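Local coordinates for glutamine amidotransferase domain-containing protein (Thermotoga maritima, PDB 1O1Y), which probably acts as a class I glutamine amidotransferase, releasing ammonia from glutamine for transfer to an acceptor substrate, at residues 27-32 with 231-236; 81-86 with 107-112; 152-157 with 181-186. One frame throughout, in Å; residues are numbered along the deposited sequence. Where two conformers were deposited one is given.

The three contacts join different parts of a flavodoxin-like fold. Interaction 1 (27-32 with 231-236) and interaction 2 (81-86 with 107-112) each pack two helices together, on opposite faces of the central sheet. Interaction 1 is buried and purely apolar across the contact. Interaction 2 is only partly buried, and a lysine chain crosses a phenylalanine face there. Interaction 3 (152-157 with 181-186) is buried too but mixed: a bridging water joins a threonine to a glutamine amide, and a phenylalanine ring lies beside that amide. Helix 102-109 is shared: it forms one half of interaction 2 and packs on Phe154 of interaction 3. Interaction 1 meets interaction 3 where Met28 packs against Ile186.

Interaction 1: 27-32 with 231-236. With SO4 (sulfate ion), chain F.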
ATOM      1  N   GLY A  27      -9.884   1.461   0.159  1.00 10.55           N
ATOM      2  CA  GLY A  27     -10.346   1.208  -1.199  1.00 11.23           C
ATOM      3  C   GLY A  27     -11.168  -0.079  -1.244  1.00 10.14           C
ATOM      4  O   GLY A  27     -12.021  -0.338  -0.359  1.00  9.83           O
HETATM    5  N   MSE A  28     -10.880  -0.910  -2.234  1.00 11.01           N
HETATM    6  CA  MSE A  28     -11.600  -2.173  -2.418  1.00 11.59           C
HETATM    7  C   MSE A  28     -11.278  -3.182  -1.332  1.00 11.65           C
HETATM    8  O   MSE A  28     -12.034  -4.146  -1.168  1.00 11.51           O
HETATM    9  CB  MSE A  28     -11.261  -2.810  -3.776  1.00 11.10           C
HETATM   10  CG  MSE A  28     -11.696  -1.940  -4.931  1.00 13.98           C
HETATM   11 SE   MSE A  28     -11.674  -2.947  -6.648  0.70 17.33          SE
HETATM   12  CE  MSE A  28      -9.895  -3.001  -7.029  1.00 14.19           C
HETATM   13  N   MSE A  29     -10.236  -2.959  -0.543  1.00 10.78           N
HETATM   14  CA  MSE A  29     -10.012  -3.811   0.634  1.00 11.79           C
HETATM   15  C   MSE A  29     -11.160  -3.719   1.603  1.00 11.92           C
HETATM   16  O   MSE A  29     -11.509  -4.729   2.227  1.00 11.82           O
HETATM   17  CB  MSE A  29      -8.700  -3.532   1.333  1.00 11.59           C
HETATM   18  CG  MSE A  29      -7.496  -3.939   0.573  1.00 15.19           C
HETATM   19 SE   MSE A  29      -5.851  -3.605   1.558  0.70 18.99          SE
HETATM   20  CE  MSE A  29      -5.568  -1.790   0.941  1.00 20.06           C
ATOM     21  N   GLU A  30     -11.790  -2.541   1.728  1.00 11.58           N
ATOM     22  CA  GLU A  30     -12.976  -2.429   2.594  1.00 12.52           C
ATOM     23  C   GLU A  30     -14.128  -3.372   2.159  1.00 11.05           C
ATOM     24  O   GLU A  30     -14.777  -4.022   2.990  1.00  9.84           O
ATOM     25  CB  GLU A  30     -13.486  -0.980   2.628  1.00 15.98           C
ATOM     26  CG  GLU A  30     -14.150  -0.616   3.904  1.00 24.31           C
ATOM     27  CD  GLU A  30     -14.432   0.874   3.954  1.00 30.86           C
ATOM     28  OE1 GLU A  30     -13.517   1.678   4.250  1.00 31.30           O
ATOM     29  OE2 GLU A  30     -15.565   1.217   3.643  1.00 38.39           O
ATOM     30  N   ASP A  31     -14.384  -3.399   0.863  1.00 10.71           N
ATOM     31  CA  ASP A  31     -15.365  -4.258   0.263  1.00 11.37           C
ATOM     32  C   ASP A  31     -15.019  -5.739   0.531  1.00  9.16           C
ATOM     33  O   ASP A  31     -15.899  -6.542   0.869  1.00 10.34           O
ATOM     34  CB  ASP A  31     -15.410  -4.023  -1.244  1.00 12.41           C
ATOM     35  CG  ASP A  31     -15.798  -2.573  -1.605  1.00 25.58           C
ATOM     36  OD1 ASP A  31     -16.705  -2.020  -0.938  1.00 36.67           O
ATOM     37  OD2 ASP A  31     -15.270  -1.969  -2.551  1.00 29.34           O
ATOM     38  N   ILE A  32     -13.752  -6.071   0.351  1.00  9.36           N
ATOM     39  CA  ILE A  32     -13.302  -7.432   0.616  1.00  8.52           C
ATOM     40  C   ILE A  32     -13.449  -7.805   2.077  1.00  8.66           C
ATOM     41  O   ILE A  32     -13.916  -8.899   2.393  1.00  9.14           O
ATOM     42  CB  ILE A  32     -11.891  -7.648   0.139  1.00  8.20           C
ATOM     43  CG1 ILE A  32     -11.820  -7.516  -1.374  1.00  9.27           C
ATOM     44  CG2 ILE A  32     -11.391  -9.028   0.612  1.00  9.38           C
ATOM     45  CD1 ILE A  32     -10.426  -7.419  -1.909  1.00  8.44           C
ATOM     46  N   SER A 231      -6.783 -12.621  -3.356  1.00 11.10           N
ATOM     47  CA  SER A 231      -5.836 -13.729  -3.259  1.00 10.08           C
ATOM     48  C   SER A 231      -4.710 -13.354  -2.299  1.00 10.15           C
ATOM     49  O   SER A 231      -4.294 -14.185  -1.485  1.00 10.02           O
ATOM     50  CB  SER A 231      -5.268 -14.119  -4.629  0.65 11.56           C
ATOM     51  OG  SER A 231      -6.309 -14.720  -5.402  0.65 17.34           O
ATOM     52  N   LEU A 232      -4.127 -12.180  -2.510  1.00  8.90           N
ATOM     53  CA  LEU A 232      -3.066 -11.669  -1.647  1.00  9.82           C
ATOM     54  C   LEU A 232      -3.495 -11.689  -0.168  1.00  9.96           C
ATOM     55  O   LEU A 232      -2.776 -12.208   0.682  1.00 10.62           O
ATOM     56  CB  LEU A 232      -2.600 -10.281  -2.082  1.00 10.65           C
ATOM     57  CG  LEU A 232      -1.551  -9.607  -1.164  1.00 12.48           C
ATOM     58  CD1 LEU A 232      -0.249 -10.462  -1.138  1.00 13.43           C
ATOM     59  CD2 LEU A 232      -1.338  -8.223  -1.648  1.00 16.44           C
ATOM     60  N   LEU A 233      -4.655 -11.115   0.113  1.00  9.72           N
ATOM     61  CA  LEU A 233      -5.131 -10.979   1.482  1.00  8.78           C
ATOM     62  C   LEU A 233      -5.381 -12.327   2.112  1.00  9.59           C
ATOM     63  O   LEU A 233      -4.969 -12.562   3.249  1.00  9.95           O
ATOM     64  CB  LEU A 233      -6.376 -10.108   1.518  1.00  9.68           C
ATOM     65  CG  LEU A 233      -6.172  -8.636   1.185  1.00 11.35           C
ATOM     66  CD1 LEU A 233      -7.534  -8.004   0.911  1.00 13.39           C
ATOM     67  CD2 LEU A 233      -5.411  -7.854   2.252  1.00 13.93           C
ATOM     68  N   GLU A 234      -5.984 -13.251   1.362  1.00  8.25           N
ATOM     69  CA  GLU A 234      -6.231 -14.555   1.898  1.00  8.98           C
ATOM     70  C   GLU A 234      -4.932 -15.252   2.268  1.00  8.26           C
ATOM     71  O   GLU A 234      -4.842 -15.924   3.294  1.00  7.63           O
ATOM     72  CB  GLU A 234      -7.027 -15.407   0.898  1.00 12.26           C
ATOM     73  CG  GLU A 234      -8.483 -14.917   0.709  1.00 11.23           C
ATOM     74  CD  GLU A 234      -9.164 -15.557  -0.510  1.00 21.91           C
ATOM     75  OE1 GLU A 234     -10.229 -15.060  -0.946  1.00 15.11           O
ATOM     76  OE2 GLU A 234      -8.642 -16.578  -0.999  1.00 22.60           O
ATOM     77  N   ARG A 235      -3.943 -15.130   1.409  1.00  8.42           N
ATOM     78  CA  ARG A 235      -2.671 -15.769   1.658  1.00 10.77           C
ATOM     79  C   ARG A 235      -1.924 -15.137   2.836  1.00 10.32           C
ATOM     80  O   ARG A 235      -1.293 -15.838   3.634  1.00 12.07           O
ATOM     81  CB  ARG A 235      -1.831 -15.714   0.385  1.00  9.77           C
ATOM     82  CG  ARG A 235      -2.142 -16.825  -0.591  1.00 13.17           C
ATOM     83  CD  ARG A 235      -1.544 -16.578  -1.965  1.00 14.52           C
ATOM     84  NE  ARG A 235      -1.967 -17.626  -2.874  1.00 15.86           N
ATOM     85  CZ  ARG A 235      -1.328 -18.768  -3.063  1.00 16.94           C
ATOM     86  NH1 ARG A 235      -0.251 -19.090  -2.371  1.00 20.33           N
ATOM     87  NH2 ARG A 235      -1.866 -19.660  -3.891  1.00 15.57           N
HETATM   88  N   MSE A 236      -2.032 -13.828   2.971  1.00  9.84           N
HETATM   89  CA  MSE A 236      -1.327 -13.127   4.070  1.00 11.81           C
HETATM   90  C   MSE A 236      -1.866 -13.496   5.434  1.00 12.72           C
HETATM   91  O   MSE A 236      -1.086 -13.617   6.369  1.00 12.46           O
HETATM   92  CB  MSE A 236      -1.373 -11.642   3.908  1.00  9.62           C
HETATM   93  CG  MSE A 236      -0.477 -11.188   2.771  1.00 13.39           C
HETATM   94 SE   MSE A 236      -0.415  -9.279   2.591  0.70 19.16          SE
HETATM   95  CE  MSE A 236       0.765  -8.981   4.214  1.00 14.27           C
TER
HETATM   96  S   SO4 F 405       0.459 -22.651  -3.471  0.50 11.58           S
HETATM   97  O1  SO4 F 405      -0.445 -22.150  -4.433  0.50 11.17           O
HETATM   98  O2  SO4 F 405       1.485 -23.373  -4.214  0.50 19.15           O
HETATM   99  O3  SO4 F 405      -0.092 -23.615  -2.569  0.50 10.72           O
HETATM  100  O4  SO4 F 405       0.981 -21.573  -2.723  0.50 10.21           O
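The guanidinium of Arg235 is the flat group here, and a sulfate ion sits at its edge, in its plane. NH1 of Arg235 donates to sulfate O4 at 2.8 Å and NH2 to sulfate O1 at 2.9 Å. Both bonds are almost straight (176°), so the two grip the ion side by side. The sulfate probably came from the crystallisation liquor; Arg138 binds it as well. Arg235 NE forms a salt bridge with Glu139. A leucine here would probably leave Glu139 without its charged mate and the sulfate with a weaker hold.

The contact between the segments lies away from this guanidinium. It joins helix 28-35 to the C-terminal helix 211-237, which pack beside each other on one face of the flavodoxin-like sheet, with Leu60 and Val62 of strand 60-63 against them. Leu233 carries one half of it through a single methyl, CD1. Its CG is anti to the carbonyl carbon (chi1 -68°), which brings CD1 against helix 28-35. Leu233 CD1 lies 4.0 Å from Ile32 CG2. The same methyl is 4.1 Å from CG of Met29, a selenomethionine, whose chain crosses the leucine at about a right angle.

Interaction 2: 81-86 with 107-112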
ATOM      1  N   TYR A  81       5.437   7.646  15.841  1.00 11.83           N
ATOM      2  CA  TYR A  81       4.613   6.583  16.434  1.00 12.07           C
ATOM      3  C   TYR A  81       4.416   5.411  15.473  1.00 10.93           C
ATOM      4  O   TYR A  81       4.493   4.241  15.860  1.00 11.05           O
ATOM      5  CB  TYR A  81       3.261   7.178  16.826  1.00 11.78           C
ATOM      6  CG  TYR A  81       2.300   6.212  17.433  1.00 13.95           C
ATOM      7  CD1 TYR A  81       2.600   5.566  18.609  1.00 14.74           C
ATOM      8  CD2 TYR A  81       1.083   5.931  16.826  1.00 15.44           C
ATOM      9  CE1 TYR A  81       1.678   4.671  19.191  1.00 15.56           C
ATOM     10  CE2 TYR A  81       0.172   5.020  17.396  1.00 13.06           C
ATOM     11  CZ  TYR A  81       0.479   4.395  18.557  1.00 16.83           C
ATOM     12  OH  TYR A  81      -0.408   3.511  19.158  1.00 14.95           O
ATOM     13  N   GLU A  82       4.153   5.728  14.209  1.00 10.50           N
ATOM     14  CA  GLU A  82       4.003   4.722  13.185  1.00 10.85           C
ATOM     15  C   GLU A  82       5.246   3.915  12.990  1.00 10.37           C
ATOM     16  O   GLU A  82       5.168   2.699  12.889  1.00 10.30           O
ATOM     17  CB  GLU A  82       3.627   5.352  11.858  1.00 10.22           C
ATOM     18  CG  GLU A  82       2.240   5.967  11.887  1.00 14.57           C
ATOM     19  CD  GLU A  82       1.819   6.514  10.533  1.00 15.65           C
ATOM     20  OE1 GLU A  82       2.332   6.048   9.510  1.00 17.11           O
ATOM     21  OE2 GLU A  82       0.953   7.414  10.506  1.00 21.48           O
ATOM     22  N   PHE A  83       6.405   4.565  12.943  1.00 10.22           N
ATOM     23  CA  PHE A  83       7.673   3.807  12.854  1.00 11.03           C
ATOM     24  C   PHE A  83       7.846   2.842  14.046  1.00 11.48           C
ATOM     25  O   PHE A  83       8.324   1.711  13.867  1.00 10.93           O
ATOM     26  CB  PHE A  83       8.856   4.762  12.742  1.00 11.23           C
ATOM     27  CG  PHE A  83       9.050   5.325  11.346  1.00 11.55           C
ATOM     28  CD1 PHE A  83       9.015   6.694  11.135  1.00 14.95           C
ATOM     29  CD2 PHE A  83       9.213   4.478  10.241  1.00 11.47           C
ATOM     30  CE1 PHE A  83       9.163   7.213   9.867  1.00 11.63           C
ATOM     31  CE2 PHE A  83       9.375   4.996   8.983  1.00 12.31           C
ATOM     32  CZ  PHE A  83       9.336   6.384   8.791  1.00 14.61           C
ATOM     33  N   GLN A  84       7.447   3.271  15.235  1.00 11.11           N
ATOM     34  CA  GLN A  84       7.503   2.429  16.413  1.00 12.52           C
ATOM     35  C   GLN A  84       6.590   1.222  16.229  1.00 11.55           C
ATOM     36  O   GLN A  84       6.971   0.071  16.574  1.00 11.83           O
ATOM     37  CB  GLN A  84       7.112   3.182  17.690  1.00 13.41           C
ATOM     38  CG  GLN A  84       8.116   4.240  18.073  1.00 20.87           C
ATOM     39  CD  GLN A  84       7.690   5.109  19.249  1.00 33.84           C
ATOM     40  OE1 GLN A  84       6.502   5.327  19.491  1.00 32.52           O
ATOM     41  NE2 GLN A  84       8.674   5.629  19.963  1.00 38.54           N
ATOM     42  N   LEU A  85       5.405   1.438  15.680  1.00 10.22           N
ATOM     43  CA  LEU A  85       4.488   0.299  15.422  1.00 11.27           C
ATOM     44  C   LEU A  85       5.069  -0.678  14.421  1.00  9.06           C
ATOM     45  O   LEU A  85       4.988  -1.906  14.615  1.00  9.37           O
ATOM     46  CB  LEU A  85       3.126   0.774  14.929  1.00 10.25           C
ATOM     47  CG  LEU A  85       2.315   1.626  15.892  1.00 12.87           C
ATOM     48  CD1 LEU A  85       1.015   2.042  15.229  1.00 14.59           C
ATOM     49  CD2 LEU A  85       2.048   0.907  17.184  1.00 16.82           C
ATOM     50  N   ILE A  86       5.684  -0.170  13.356  1.00  9.11           N
ATOM     51  CA  ILE A  86       6.284  -1.059  12.354  1.00  8.50           C
ATOM     52  C   ILE A  86       7.341  -1.943  12.991  1.00  9.26           C
ATOM     53  O   ILE A  86       7.369  -3.122  12.732  1.00 10.34           O
ATOM     54  CB  ILE A  86       6.875  -0.251  11.151  1.00  9.24           C
ATOM     55  CG1 ILE A  86       5.801   0.450  10.339  1.00  7.94           C
ATOM     56  CG2 ILE A  86       7.606  -1.193  10.175  1.00 14.22           C
ATOM     57  CD1 ILE A  86       6.348   1.490   9.301  1.00 12.22           C
ATOM     58  N   ALA A 107      10.496  -0.046   4.056  1.00 10.25           N
ATOM     59  CA  ALA A 107      11.871  -0.112   3.540  1.00 10.30           C
ATOM     60  C   ALA A 107      12.861   0.602   4.449  1.00  9.94           C
ATOM     61  O   ALA A 107      13.946   0.116   4.717  1.00  8.95           O
ATOM     62  CB  ALA A 107      11.946   0.474   2.162  1.00  9.66           C
ATOM     63  N   LYS A 108      12.485   1.783   4.920  1.00  7.59           N
ATOM     64  CA  LYS A 108      13.312   2.542   5.846  1.00  9.11           C
ATOM     65  C   LYS A 108      13.586   1.776   7.158  1.00  8.62           C
ATOM     66  O   LYS A 108      14.700   1.749   7.637  1.00  9.29           O
ATOM     67  CB  LYS A 108      12.655   3.917   6.137  1.00  8.95           C
ATOM     68  CG  LYS A 108      13.388   4.717   7.177  1.00 11.61           C
ATOM     69  CD  LYS A 108      12.730   6.103   7.369  1.00 14.88           C
ATOM     70  CE  LYS A 108      13.105   6.715   8.718  1.00 23.34           C
ATOM     71  NZ  LYS A 108      12.564   8.104   8.980  1.00 18.43           N
ATOM     72  N   VAL A 109      12.549   1.191   7.744  1.00  9.37           N
ATOM     73  CA  VAL A 109      12.709   0.433   8.979  1.00  9.17           C
ATOM     74  C   VAL A 109      13.679  -0.741   8.765  1.00 10.15           C
ATOM     75  O   VAL A 109      14.473  -1.094   9.662  1.00 10.19           O
ATOM     76  CB  VAL A 109      11.357  -0.000   9.537  1.00 10.00           C
ATOM     77  CG1 VAL A 109      11.531  -0.980  10.662  1.00 13.36           C
ATOM     78  CG2 VAL A 109      10.573   1.215  10.019  1.00 12.07           C
ATOM     79  N   LEU A 110      13.657  -1.305   7.556  1.00  8.85           N
ATOM     80  CA  LEU A 110      14.519  -2.436   7.182  1.00 10.64           C
ATOM     81  C   LEU A 110      15.884  -1.943   6.672  1.00 11.74           C
ATOM     82  O   LEU A 110      16.683  -2.715   6.113  1.00 11.36           O
ATOM     83  CB  LEU A 110      13.807  -3.260   6.111  1.00  9.54           C
ATOM     84  CG  LEU A 110      12.551  -3.977   6.626  1.00 14.19           C
ATOM     85  CD1 LEU A 110      11.904  -4.696   5.467  1.00 15.01           C
ATOM     86  CD2 LEU A 110      12.893  -4.947   7.722  1.00 15.58           C
ATOM     87  N   GLY A 111      16.147  -0.652   6.832  1.00 10.45           N
ATOM     88  CA  GLY A 111      17.486  -0.134   6.644  1.00 10.88           C
ATOM     89  C   GLY A 111      17.799   0.491   5.286  1.00 11.38           C
ATOM     90  O   GLY A 111      18.926   0.913   5.088  1.00 12.60           O
ATOM     91  N   ALA A 112      16.813   0.608   4.398  1.00  9.59           N
ATOM     92  CA  ALA A 112      17.035   1.078   3.020  1.00  9.57           C
ATOM     93  C   ALA A 112      16.722   2.561   2.904  1.00 11.46           C
ATOM     94  O   ALA A 112      15.862   3.052   3.599  1.00 11.26           O
ATOM     95  CB  ALA A 112      16.151   0.323   2.058  1.00 10.27           C
TER
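Helix 78-92 is the connection of a beta-alpha-beta crossover between the parallel neighbours 60-63 and 96-98, and here its Phe83 and Ile86 pack on Lys108 and Val109 of helix 102-109. The Phe83 ring has a different partner on its face and at its edge. Over one face lies the Lys108 chain. Lys108 CE is 4.2 Å from the centroid of the Phe83 ring and 28° off the ring normal, a CH-pi contact. The lysine starts with CG anti to the backbone N (chi1 175°) and stays extended, and this carries it across the ring at about a right angle. Its NZ goes on to a salt bridge with Glu73 and a hydrogen bond to Ala70 O, which fix the chain's far end.

Helix 102-109 begins just after the oxidised Cys100, modelled as cysteinesulfonic acid. A strand, a cysteine and then a helix in this order fit the nucleophile elbow of class I glutamine amidotransferases. At the edge of the Phe83 ring, near its plane, sits one methyl of Val109: CG2 is 3.5 Å from Phe83 CD2. The same methyl meets the next turn of helix 78-92, with Val109 CG2 3.8 Å from Ile86 CG2. Met105 also touches both Phe83 and Ile86. Right after Val109 the helix ends in a Schellman motif. Ala112 N donates a hydrogen bond to Ala107 O at 2.9 Å, and Gly111 N donates one to Lys108 O. Gly111 is the C-prime residue, with a positive phi of 97° at which a side chain would jam against the preceding carbonyl.

Interaction 3: 152-157 with 181-186; sequences DTFDLP and GLQFHI. With SO4 (sulfate ion), chain C.
OE1 of Gln183 takes two hydrogen bonds. One comes from Gln104 NE2 of helix 102-109. The other comes from a water 2.7 Å from Gln183 OE1. That water in turn accepts a bond of 2.6 Å from Thr153 OG1, and so bridges the two segments. The amide reaches this place because CG of Gln183 is anti to the backbone N and the chain then bends at chi2 (70°). Two more groups lie near the oxygen without a hydrogen bond to it. Asp152 O is 3.3 Å from Gln183 OE1, but both are acceptors; Asp152 O is hydrogen-bonded instead by His150 ND1. Phe154 CE1 lies 3.6 Å from Gln183 OE1, with the ring and amide planes 36° apart. At Asp152, the backbone N donates to sulfate O2 at 2.9 Å, and Gly151 N helps hold the ion, which probably came from the crystallisation liquor.

Just beyond Gln183, His185 is hydrogen-bonded to Glu187 and to the oxidised Cys100, consistent with the Cys-His-Glu catalytic triad of this family. Strand 152-154 pairs with strand 114-116. Strand 179-182 runs in the main sheet between 96-98 and 173-176. Helix 102-109 packs on Phe154 through Ser103, Gln104 and Ala107.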
ATOM      1  N   ASP A 152       8.425   9.354  -4.990  1.00 11.17           N
ATOM      2  CA  ASP A 152       9.584   8.793  -4.282  1.00 12.24           C
ATOM      3  C   ASP A 152       9.689   7.318  -4.581  1.00 11.23           C
ATOM      4  O   ASP A 152       8.717   6.646  -4.981  1.00 11.76           O
ATOM      5  CB  ASP A 152       9.473   8.975  -2.774  1.00 11.79           C
ATOM      6  CG  ASP A 152       9.828  10.390  -2.300  1.00 16.91           C
ATOM      7  OD1 ASP A 152      10.179  11.297  -3.124  1.00 14.17           O
ATOM      8  OD2 ASP A 152       9.735  10.674  -1.069  1.00 23.81           O
ATOM      9  N   THR A 153      10.889   6.815  -4.387  1.00 11.65           N
ATOM     10  CA  THR A 153      11.178   5.377  -4.436  1.00 11.09           C
ATOM     11  C   THR A 153      12.165   4.974  -3.334  1.00 12.22           C
ATOM     12  O   THR A 153      12.428   5.726  -2.424  1.00 12.10           O
ATOM     13  CB  THR A 153      11.676   5.007  -5.893  1.00 13.07           C
ATOM     14  OG1 THR A 153      11.713   3.576  -6.074  1.00 11.69           O
ATOM     15  CG2 THR A 153      13.038   5.515  -6.162  1.00 12.55           C
ATOM     16  N   PHE A 154      12.679   3.755  -3.390  1.00 12.17           N
ATOM     17  CA  PHE A 154      13.531   3.242  -2.349  1.00 11.14           C
ATOM     18  C   PHE A 154      14.493   2.206  -2.903  1.00 10.72           C
ATOM     19  O   PHE A 154      14.276   1.639  -3.967  1.00 11.38           O
ATOM     20  CB  PHE A 154      12.693   2.631  -1.200  1.00 11.88           C
ATOM     21  CG  PHE A 154      11.637   1.651  -1.665  1.00 11.69           C
ATOM     22  CD1 PHE A 154      10.351   2.079  -1.961  1.00 18.12           C
ATOM     23  CD2 PHE A 154      11.951   0.308  -1.857  1.00 16.39           C
ATOM     24  CE1 PHE A 154       9.403   1.166  -2.453  1.00 14.50           C
ATOM     25  CE2 PHE A 154      11.010  -0.601  -2.335  1.00 15.76           C
ATOM     26  CZ  PHE A 154       9.745  -0.168  -2.639  1.00 16.58           C
ATOM     27  N   ASP A 155      15.560   1.973  -2.142  1.00 11.84           N
ATOM     28  CA  ASP A 155      16.454   0.833  -2.343  1.00 11.29           C
ATOM     29  C   ASP A 155      15.799  -0.422  -1.773  1.00 11.45           C
ATOM     30  O   ASP A 155      14.982  -0.361  -0.872  1.00 11.29           O
ATOM     31  CB  ASP A 155      17.742   1.049  -1.608  1.00 11.10           C
ATOM     32  CG  ASP A 155      18.638   2.068  -2.270  1.00 10.56           C
ATOM     33  OD1 ASP A 155      18.459   2.321  -3.492  1.00 13.56           O
ATOM     34  OD2 ASP A 155      19.551   2.642  -1.627  1.00 12.91           O
ATOM     35  N   LEU A 156      16.164  -1.576  -2.312  1.00 10.38           N
ATOM     36  CA  LEU A 156      15.678  -2.854  -1.784  1.00 10.29           C
ATOM     37  C   LEU A 156      16.402  -3.185  -0.490  1.00  9.95           C
ATOM     38  O   LEU A 156      17.611  -3.233  -0.465  1.00  8.41           O
ATOM     39  CB  LEU A 156      15.935  -3.954  -2.815  1.00  9.61           C
ATOM     40  CG  LEU A 156      15.477  -5.384  -2.490  1.00 11.55           C
ATOM     41  CD1 LEU A 156      13.986  -5.436  -2.490  1.00 14.84           C
ATOM     42  CD2 LEU A 156      16.040  -6.338  -3.493  1.00 12.23           C
ATOM     43  N   PRO A 157      15.682  -3.380   0.617  1.00 10.07           N
ATOM     44  CA  PRO A 157      16.367  -3.711   1.855  1.00  9.87           C
ATOM     45  C   PRO A 157      17.143  -5.006   1.721  1.00 10.92           C
ATOM     46  O   PRO A 157      16.764  -5.915   0.970  1.00 11.52           O
ATOM     47  CB  PRO A 157      15.233  -3.893   2.852  1.00  9.56           C
ATOM     48  CG  PRO A 157      14.108  -3.061   2.339  1.00  8.87           C
ATOM     49  CD  PRO A 157      14.231  -3.197   0.830  1.00 10.77           C
ATOM     50  N   GLY A 181       5.758  -4.851   1.053  1.00 11.43           N
ATOM     51  CA  GLY A 181       5.661  -3.470   0.616  1.00 11.57           C
ATOM     52  C   GLY A 181       5.363  -3.395  -0.859  1.00 14.02           C
ATOM     53  O   GLY A 181       6.058  -3.991  -1.650  1.00 12.79           O
ATOM     54  N   LEU A 182       4.331  -2.640  -1.225  1.00 10.68           N
ATOM     55  CA  LEU A 182       3.987  -2.395  -2.636  1.00 11.17           C
ATOM     56  C   LEU A 182       3.972  -0.912  -2.869  1.00 11.07           C
ATOM     57  O   LEU A 182       3.307  -0.196  -2.164  1.00 12.66           O
ATOM     58  CB  LEU A 182       2.607  -2.990  -2.969  1.00 11.51           C
ATOM     59  CG  LEU A 182       2.376  -4.470  -2.809  1.00 12.44           C
ATOM     60  CD1 LEU A 182       0.932  -4.834  -3.235  1.00 16.14           C
ATOM     61  CD2 LEU A 182       3.398  -5.267  -3.578  1.00 12.97           C
ATOM     62  N   GLN A 183       4.719  -0.440  -3.857  1.00 10.89           N
ATOM     63  CA  GLN A 183       4.724   0.974  -4.178  1.00 11.20           C
ATOM     64  C   GLN A 183       3.367   1.424  -4.774  1.00 12.34           C
ATOM     65  O   GLN A 183       2.908   2.574  -4.589  1.00 13.60           O
ATOM     66  CB  GLN A 183       5.868   1.257  -5.141  1.00  9.10           C
ATOM     67  CG  GLN A 183       5.934   2.687  -5.617  1.00 11.91           C
ATOM     68  CD  GLN A 183       6.346   3.615  -4.491  1.00 20.06           C
ATOM     69  OE1 GLN A 183       7.531   3.663  -4.153  1.00 16.12           O
ATOM     70  NE2 GLN A 183       5.380   4.341  -3.908  1.00 16.46           N
ATOM     71  N   PHE A 184       2.738   0.490  -5.497  1.00 12.06           N
ATOM     72  CA  PHE A 184       1.568   0.735  -6.322  1.00 11.17           C
ATOM     73  C   PHE A 184       0.230   0.346  -5.644  1.00 11.11           C
ATOM     74  O   PHE A 184       0.193  -0.331  -4.576  1.00 12.11           O
ATOM     75  CB  PHE A 184       1.725  -0.023  -7.647  1.00 12.38           C
ATOM     76  CG  PHE A 184       1.990  -1.484  -7.470  1.00 10.16           C
ATOM     77  CD1 PHE A 184       3.307  -1.980  -7.467  1.00 12.64           C
ATOM     78  CD2 PHE A 184       0.930  -2.387  -7.392  1.00 13.52           C
ATOM     79  CE1 PHE A 184       3.542  -3.343  -7.290  1.00 10.18           C
ATOM     80  CE2 PHE A 184       1.167  -3.712  -7.240  1.00 13.47           C
ATOM     81  CZ  PHE A 184       2.472  -4.217  -7.200  1.00 14.59           C
ATOM     82  N   HIS A 185      -0.853   0.673  -6.337  1.00 10.65           N
ATOM     83  CA  HIS A 185      -2.207   0.456  -5.844  1.00 10.83           C
ATOM     84  C   HIS A 185      -2.932  -0.572  -6.699  1.00 11.62           C
ATOM     85  O   HIS A 185      -3.076  -0.391  -7.924  1.00 11.42           O
ATOM     86  CB  HIS A 185      -2.959   1.777  -5.911  1.00 11.13           C
ATOM     87  CG  HIS A 185      -2.366   2.829  -5.046  1.00 11.96           C
ATOM     88  ND1 HIS A 185      -2.701   2.980  -3.717  1.00 12.29           N
ATOM     89  CD2 HIS A 185      -1.430   3.772  -5.311  1.00 11.58           C
ATOM     90  CE1 HIS A 185      -2.025   4.003  -3.208  1.00 12.18           C
ATOM     91  NE2 HIS A 185      -1.245   4.498  -4.152  1.00 12.39           N
ATOM     92  N   ILE A 186      -3.413  -1.634  -6.045  1.00 12.09           N
ATOM     93  CA  ILE A 186      -4.350  -2.555  -6.649  1.00 11.10           C
ATOM     94  C   ILE A 186      -5.694  -2.487  -5.932  1.00 12.53           C
ATOM     95  O   ILE A 186      -6.619  -3.251  -6.275  1.00 12.46           O
ATOM     96  CB  ILE A 186      -3.814  -4.009  -6.648  1.00 11.35           C
ATOM     97  CG1 ILE A 186      -3.647  -4.565  -5.240  1.00 13.61           C
ATOM     98  CG2 ILE A 186      -2.505  -4.104  -7.406  1.00 13.80           C
ATOM     99  CD1 ILE A 186      -3.173  -6.053  -5.183  1.00 16.88           C
TER
HETATM  100  S   SO4 C 402       5.544  10.652  -2.903  0.50 29.95           S
HETATM  101  O1  SO4 C 402       4.983  11.495  -3.940  0.50 22.51           O
HETATM  102  O2  SO4 C 402       6.001   9.313  -3.345  0.50 16.94           O
HETATM  103  O3  SO4 C 402       4.445  10.419  -1.967  0.50 36.85           O
HETATM  104  O4  SO4 C 402       6.624  11.319  -2.158  0.50 28.83           O
HETATM  105  O   HOH W   1       9.211   2.728  -6.085  1.00 22.82           O